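Side-chain contacts in polyketide biosynthesis enoyl-CoA isomerase PksI (Bacillus subtilis, PDB 4Q1K), which decarboxylates the 3-methylglutaconyl group tethered to the synthase PksL to a 3-methylcrotonyl moiety during biosynthesis of the antibiotic bacillaene: residues B[48-51]-B[52-55]; B[257-260]-B[261-265]; B[218-221]-B[222-226]. The protein carries 1 engineered substitution. One frame throughout, in Å; residues are numbered along the deposited sequence. Where two conformers were deposited one is given.

How the contacts relate
All three contacts are local, joining side chains three to five residues apart on helices, and all are partly buried. Contact 1, the most buried, opens helix 50-65 within a beta-alpha-beta unit, about 14 Å from the chain's centre; no other subunit touches it, and its polar groups are met by a serine cap, backbone bonds and a glutamine-aspartate pair. Contact 2, the most exposed, and contact 3 are each about 23 Å from that centre, on opposite sides of it, with their own centres about 46 Å apart. They occupy the consecutive helices 256-265 and 220-252, and both meet neighbouring subunits: contact 2 through a salt-bridged arginine, contact 3 through a lysine, a serine and leucines.

Contact 1: residues B[48-51]-B[52-55]; sequences FSQE and LTDD
S49 closes the first turn of helix 50-65 from the N-cap position: its OG accepts the N-H of L52 at 3.0 Å, with a nearly straight N-H...O angle of 162°. OG reaches forward to the first turn, lying between its own backbone N and carbonyl carbon (chi1 69°), and D41 gives it a second hydrogen-bond partner. This buried side is the tight one. The carbonyl oxygen of S49 takes two donors from opposite faces of its plane, T53 N at 2.9 Å and T53 OG1 at 2.8 Å, which should help hold the threonine hydroxyl. The carboxylate of D55, also buried, accepts from the backbone nitrogens of V24 and H22. Nearby, F48 CD1 approaches L52 CD2 at 4.3 Å, a looser apolar touch. The outer side carries a side-chain pair, exposed Q50 and partly exposed D54. Bent at chi2 (58°), Q50 swings its amide over D54, and NE2 donates to OD1 at 3.0 Å; the donor lies above the carboxylate plane, although the acceptor is in the plane of the amide. An N-capping serine of this kind is characteristic of helix starts, and here it begins the helix between parallel strands 34-39 and 71-75 of the crotonase-like fold.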
loop_
_atom_site.group_PDB
_atom_site.type_symbol
_atom_site.label_atom_id
_atom_site.label_comp_id
_atom_site.label_asym_id
_atom_site.label_seq_id
_atom_site.Cartn_x
_atom_site.Cartn_y
_atom_site.Cartn_z
ATOM N N PHE B 48 -6.800 -16.215 24.269
ATOM C CA PHE B 48 -6.166 -17.487 23.934
ATOM C C PHE B 48 -5.944 -18.311 25.183
ATOM O O PHE B 48 -4.775 -18.580 25.598
ATOM C CB PHE B 48 -4.828 -17.224 23.193
ATOM C CG PHE B 48 -4.995 -16.691 21.783
ATOM C CD1 PHE B 48 -5.998 -17.149 20.939
ATOM C CD2 PHE B 48 -4.083 -15.774 21.293
ATOM C CE1 PHE B 48 -6.056 -16.686 19.618
ATOM C CE2 PHE B 48 -4.153 -15.260 19.968
ATOM C CZ PHE B 48 -5.155 -15.689 19.152
ATOM N N SER B 49 -7.053 -18.676 25.786
ATOM C CA SER B 49 -7.033 -19.662 26.920
ATOM C C SER B 49 -6.468 -21.010 26.370
ATOM O O SER B 49 -6.388 -21.250 25.148
ATOM C CB SER B 49 -8.460 -19.812 27.408
ATOM O OG SER B 49 -9.193 -20.495 26.388
ATOM N N GLN B 50 -6.051 -21.926 27.251
ATOM C CA GLN B 50 -5.588 -23.248 26.766
ATOM C C GLN B 50 -6.710 -23.947 25.991
ATOM O O GLN B 50 -6.453 -24.577 24.946
ATOM C CB GLN B 50 -5.166 -24.178 27.976
ATOM C CG GLN B 50 -4.392 -25.401 27.482
ATOM C CD GLN B 50 -3.150 -24.972 26.699
ATOM O OE1 GLN B 50 -2.301 -24.253 27.224
ATOM N NE2 GLN B 50 -3.068 -25.333 25.422
ATOM N N GLU B 51 -7.968 -23.738 26.413
ATOM C CA GLU B 51 -9.098 -24.448 25.758
ATOM C C GLU B 51 -9.281 -23.887 24.313
ATOM O O GLU B 51 -9.469 -24.660 23.328
ATOM C CB GLU B 51 -10.377 -24.273 26.544
ATOM C CG GLU B 51 -10.390 -25.063 27.888
ATOM C CD GLU B 51 -9.654 -24.321 29.032
ATOM O OE1 GLU B 51 -9.365 -23.059 28.977
ATOM O OE2 GLU B 51 -9.299 -25.022 30.029
ATOM N N LEU B 52 -9.248 -22.564 24.217
ATOM C CA LEU B 52 -9.451 -21.911 22.898
ATOM C C LEU B 52 -8.312 -22.287 22.012
ATOM O O LEU B 52 -8.499 -22.558 20.824
ATOM C CB LEU B 52 -9.628 -20.362 23.004
ATOM C CG LEU B 52 -9.951 -19.705 21.626
ATOM C CD1 LEU B 52 -11.277 -20.223 21.030
ATOM C CD2 LEU B 52 -10.057 -18.177 21.803
ATOM N N THR B 53 -7.114 -22.287 22.557
ATOM C CA THR B 53 -5.924 -22.636 21.781
ATOM C C THR B 53 -6.052 -24.079 21.223
ATOM O O THR B 53 -5.909 -24.315 19.991
ATOM C CB THR B 53 -4.672 -22.525 22.698
ATOM O OG1 THR B 53 -4.511 -21.144 23.045
ATOM C CG2 THR B 53 -3.403 -23.060 21.978
ATOM N N ASP B 54 -6.328 -25.058 22.096
ATOM C CA ASP B 54 -6.499 -26.445 21.639
ATOM C C ASP B 54 -7.673 -26.593 20.634
ATOM O O ASP B 54 -7.539 -27.309 19.633
ATOM C CB ASP B 54 -6.835 -27.395 22.806
ATOM C CG ASP B 54 -5.726 -27.517 23.866
ATOM O OD1 ASP B 54 -4.555 -27.223 23.557
ATOM O OD2 ASP B 54 -6.077 -27.954 25.012
ATOM N N ASP B 55 -8.826 -25.983 20.926
ATOM C CA ASP B 55 -10.016 -26.130 20.072
ATOM C C ASP B 55 -9.804 -25.445 18.698
ATOM O O ASP B 55 -10.264 -25.982 17.688
ATOM C CB ASP B 55 -11.295 -25.589 20.734
ATOM C CG ASP B 55 -11.855 -26.517 21.796
ATOM O OD1 ASP B 55 -11.175 -27.546 22.119
ATOM O OD2 ASP B 55 -12.975 -26.196 22.293
#

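Contact 2: residues B[257-260]-B[261-265]; sequences EVKS and RIKGL
E257 and R261 run side by side one helical turn apart, and a single carboxylate oxygen takes both arginine donors: OE2 lies 3.1 Å from R261 NE and 3.1 Å from R261 NH2. Both nitrogens come from the same face of the carboxylate, whose plane is turned 51° from the guanidinium. OE2 lies near the guanidinium plane, yet both bonds are bent, at 145° for NH2 and 149° for NE, since one oxygen serves two donors. E257 is brought there with CG between the backbone N and carbonyl carbon and the chain extended beyond. R261 NH2 also donates to the backbone oxygen of E217 of the second subunit, while NH1 has a weak bond to K152 O. This i to i+4 pair thus belongs to the trimer interface, on the C-terminal helix 256-265 of the crotonase-like fold. The backbone acceptors are satisfied along the same helix: V258 O receives I262 N at 2.9 Å and S260 O receives G264 N at 2.8 Å. S260 OG makes a weak bond to E256 O. On the buried side V258 CG1 meets I262 CD1 at 3.9 Å, against helix 87-94, where Q87 NE2 satisfies I262 O. K259, extended, and K263, bent at chi3, lie alongside each other and point the same way, their NZ atoms 4.2 Å apart, a proximity of like charges that probably costs some energy.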
loop_
_atom_site.group_PDB
_atom_site.type_symbol
_atom_site.label_atom_id
_atom_site.label_comp_id
_atom_site.label_asym_id
_atom_site.label_seq_id
_atom_site.Cartn_x
_atom_site.Cartn_y
_atom_site.Cartn_z
ATOM N N GLU B 257 9.758 -4.323 34.361
ATOM C CA GLU B 257 8.672 -3.393 34.115
ATOM C C GLU B 257 7.612 -3.968 33.169
ATOM O O GLU B 257 6.450 -3.487 33.146
ATOM C CB GLU B 257 9.195 -2.057 33.646
ATOM C CG GLU B 257 9.686 -2.064 32.243
ATOM C CD GLU B 257 9.813 -0.647 31.738
ATOM O OE1 GLU B 257 10.936 -0.350 31.318
ATOM O OE2 GLU B 257 8.820 0.146 31.805
ATOM N N VAL B 258 7.960 -5.027 32.447
ATOM C CA VAL B 258 6.948 -5.685 31.553
ATOM C C VAL B 258 5.932 -6.406 32.464
ATOM O O VAL B 258 4.709 -6.300 32.281
ATOM C CB VAL B 258 7.612 -6.675 30.564
ATOM C CG1 VAL B 258 6.548 -7.537 29.877
ATOM C CG2 VAL B 258 8.384 -5.869 29.502
ATOM N N LYS B 259 6.445 -7.094 33.500
ATOM C CA LYS B 259 5.578 -7.736 34.484
ATOM C C LYS B 259 4.642 -6.703 35.096
ATOM O O LYS B 259 3.447 -6.940 35.276
ATOM C CB LYS B 259 6.488 -8.433 35.567
ATOM C CG LYS B 259 5.719 -9.223 36.611
ATOM C CD LYS B 259 6.722 -9.792 37.613
ATOM C CE LYS B 259 6.007 -10.603 38.674
ATOM N NZ LYS B 259 6.955 -11.392 39.548
ATOM N N SER B 260 5.187 -5.557 35.494
ATOM C CA SER B 260 4.379 -4.512 36.127
ATOM C C SER B 260 3.291 -4.031 35.192
ATOM O O SER B 260 2.172 -3.818 35.627
ATOM C CB SER B 260 5.229 -3.273 36.442
ATOM O OG SER B 260 6.173 -3.650 37.394
ATOM N N ARG B 261 3.652 -3.788 33.935
ATOM C CA ARG B 261 2.599 -3.320 32.964
ATOM C C ARG B 261 1.514 -4.369 32.674
ATOM O O ARG B 261 0.354 -4.031 32.528
ATOM C CB ARG B 261 3.218 -2.845 31.643
ATOM C CG ARG B 261 4.126 -1.629 31.838
ATOM C CD ARG B 261 5.035 -1.539 30.628
ATOM N NE ARG B 261 5.965 -0.406 30.700
ATOM C CZ ARG B 261 5.808 0.714 30.022
ATOM N NH1 ARG B 261 4.780 0.821 29.152
ATOM N NH2 ARG B 261 6.720 1.718 30.168
ATOM N N ILE B 262 1.907 -5.632 32.537
ATOM C CA ILE B 262 0.899 -6.675 32.312
ATOM C C ILE B 262 -0.021 -6.748 33.504
ATOM O O ILE B 262 -1.223 -6.908 33.361
ATOM C CB ILE B 262 1.526 -8.070 32.070
ATOM C CG1 ILE B 262 2.396 -8.051 30.803
ATOM C CG2 ILE B 262 0.488 -9.178 32.026
ATOM C CD1 ILE B 262 3.219 -9.327 30.625
ATOM N N LYS B 263 0.538 -6.699 34.712
ATOM C CA LYS B 263 -0.332 -6.795 35.867
ATOM C C LYS B 263 -1.127 -5.580 36.050
ATOM O O LYS B 263 -2.293 -5.686 36.438
ATOM C CB LYS B 263 0.501 -7.058 37.128
ATOM C CG LYS B 263 0.935 -8.498 37.144
ATOM C CD LYS B 263 1.326 -8.888 38.537
ATOM C CE LYS B 263 2.814 -8.825 38.671
ATOM N NZ LYS B 263 3.207 -9.454 39.975
ATOM N N GLY B 264 -0.525 -4.415 35.744
ATOM C CA GLY B 264 -1.200 -3.114 35.940
ATOM C C GLY B 264 -2.226 -2.754 34.890
ATOM O O GLY B 264 -3.235 -2.123 35.205
ATOM N N LEU B 265 -1.944 -3.076 33.628
ATOM C CA LEU B 265 -2.713 -2.417 32.539
ATOM C C LEU B 265 -3.570 -3.431 31.764
ATOM O O LEU B 265 -4.276 -3.042 30.795
ATOM C CB LEU B 265 -1.724 -1.743 31.506
ATOM C CG LEU B 265 -0.697 -0.777 32.139
ATOM C CD1 LEU B 265 0.251 -0.224 31.101
ATOM C CD2 LEU B 265 -1.421 0.307 32.867
#

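Contact 3: residues B[218-221]-B[222-226]; sequences KPRN and SLVTL
K218 and L223 meet at the start of the long helix 220-252 of the crotonase-like fold, where the loop enters the helix at P219, the N-cap residue. Their side chains cross at about a right angle: the first carbon of the lysine, CB, rests against L223 CG at 3.8 Å, while the rest of the chain leads away. K218 is bent at chi2 (63°), and its ammonium NZ donates to the backbone oxygen of N180 of the third subunit and to E214 O in its own chain. L223 itself packs on M151 of that third subunit, so this crossing lies where two copies of the protein meet. R220 and V224, one turn apart, are set obliquely instead. The arginine is extended from CG to NE, with CG opposite its backbone N (chi1 -174°), which carries the guanidinium outward from the helix, where the V224 CG2 methyl lies over the rim of one face, 4.0 Å from R220 NH1. NE and NH2 of R220 are held elsewhere, by Y69 O and by a salt bridge to E113, and these bonds should limit how far the flat group can turn. P219 and S222 are related differently again: the proline ring stands beside the serine hydroxyl, with CG 3.8 Å from OG, while that hydroxyl is hydrogen-bonded to G154 O of the third subunit. P219 O accepts L223 N in its carbonyl plane at 3.2 Å, and the bond from S222 N is weak. N221 O is gripped from opposite faces of its plane by T225, one turn further on: N at 3.0 Å and OG1 at 2.7 Å.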
loop_
_atom_site.group_PDB
_atom_site.type_symbol
_atom_site.label_atom_id
_atom_site.label_comp_id
_atom_site.label_asym_id
_atom_site.label_seq_id
_atom_site.Cartn_x
_atom_site.Cartn_y
_atom_site.Cartn_z
ATOM N N LYS B 218 -16.759 -21.341 -7.199
ATOM C CA LYS B 218 -15.557 -21.730 -7.968
ATOM C C LYS B 218 -15.221 -23.205 -7.687
ATOM O O LYS B 218 -15.633 -23.696 -6.641
ATOM C CB LYS B 218 -14.350 -20.952 -7.416
ATOM C CG LYS B 218 -14.287 -19.514 -8.003
ATOM C CD LYS B 218 -15.543 -18.711 -7.580
ATOM C CE LYS B 218 -15.425 -17.201 -7.731
ATOM N NZ LYS B 218 -16.641 -16.426 -7.334
ATOM N N PRO B 219 -14.444 -23.843 -8.560
ATOM C CA PRO B 219 -13.893 -25.162 -8.259
ATOM C C PRO B 219 -12.901 -25.036 -7.129
ATOM O O PRO B 219 -12.102 -24.080 -7.102
ATOM C CB PRO B 219 -13.160 -25.599 -9.560
ATOM C CG PRO B 219 -13.641 -24.631 -10.597
ATOM C CD PRO B 219 -14.018 -23.349 -9.894
ATOM N N ARG B 220 -13.001 -25.954 -6.157
ATOM C CA ARG B 220 -12.063 -25.945 -5.054
ATOM C C ARG B 220 -10.578 -26.001 -5.484
ATOM O O ARG B 220 -9.757 -25.269 -4.944
ATOM C CB ARG B 220 -12.356 -27.157 -4.163
ATOM C CG ARG B 220 -11.494 -27.127 -2.891
ATOM C CD ARG B 220 -11.731 -28.375 -2.038
ATOM N NE ARG B 220 -11.161 -28.246 -0.688
ATOM C CZ ARG B 220 -9.926 -28.629 -0.391
ATOM N NH1 ARG B 220 -9.183 -29.177 -1.342
ATOM N NH2 ARG B 220 -9.471 -28.539 0.838
ATOM N N ASN B 221 -10.243 -26.846 -6.466
ATOM C CA ASN B 221 -8.859 -26.933 -6.939
ATOM C C ASN B 221 -8.349 -25.575 -7.502
ATOM O O ASN B 221 -7.176 -25.245 -7.363
ATOM C CB ASN B 221 -8.747 -28.068 -7.968
ATOM C CG ASN B 221 -8.927 -29.444 -7.325
ATOM O OD1 ASN B 221 -8.691 -29.623 -6.137
ATOM N ND2 ASN B 221 -9.328 -30.417 -8.110
ATOM N N SER B 222 -9.247 -24.805 -8.093
ATOM C CA SER B 222 -8.797 -23.472 -8.620
ATOM C C SER B 222 -8.530 -22.539 -7.412
ATOM O O SER B 222 -7.594 -21.783 -7.435
ATOM C CB SER B 222 -9.912 -22.830 -9.465
ATOM O OG SER B 222 -10.028 -23.595 -10.662
ATOM N N LEU B 223 -9.403 -22.576 -6.411
ATOM C CA LEU B 223 -9.225 -21.741 -5.187
ATOM C C LEU B 223 -7.929 -22.144 -4.508
ATOM O O LEU B 223 -7.210 -21.268 -4.047
ATOM C CB LEU B 223 -10.425 -21.975 -4.212
ATOM C CG LEU B 223 -11.721 -21.336 -4.729
ATOM C CD1 LEU B 223 -12.891 -21.773 -3.834
ATOM C CD2 LEU B 223 -11.666 -19.796 -4.773
ATOM N N VAL B 224 -7.684 -23.446 -4.302
ATOM C CA VAL B 224 -6.431 -23.830 -3.589
ATOM C C VAL B 224 -5.180 -23.460 -4.433
ATOM O O VAL B 224 -4.235 -22.852 -3.886
ATOM C CB VAL B 224 -6.428 -25.334 -3.288
ATOM C CG1 VAL B 224 -5.070 -25.751 -2.668
ATOM C CG2 VAL B 224 -7.576 -25.604 -2.351
ATOM N N THR B 225 -5.251 -23.692 -5.740
ATOM C CA THR B 225 -4.090 -23.374 -6.600
ATOM C C THR B 225 -3.820 -21.885 -6.560
ATOM O O THR B 225 -2.651 -21.448 -6.471
ATOM C CB THR B 225 -4.381 -23.839 -8.030
ATOM O OG1 THR B 225 -4.541 -25.297 -7.973
ATOM C CG2 THR B 225 -3.234 -23.463 -8.980
ATOM N N LEU B 226 -4.910 -21.119 -6.672
ATOM C CA LEU B 226 -4.742 -19.645 -6.646
ATOM C C LEU B 226 -4.244 -19.155 -5.304
ATOM O O LEU B 226 -3.273 -18.388 -5.199
ATOM C CB LEU B 226 -6.047 -18.955 -7.084
ATOM C CG LEU B 226 -5.724 -17.404 -7.158
ATOM C CD1 LEU B 226 -4.598 -16.862 -8.088
ATOM C CD2 LEU B 226 -7.123 -16.813 -7.563
#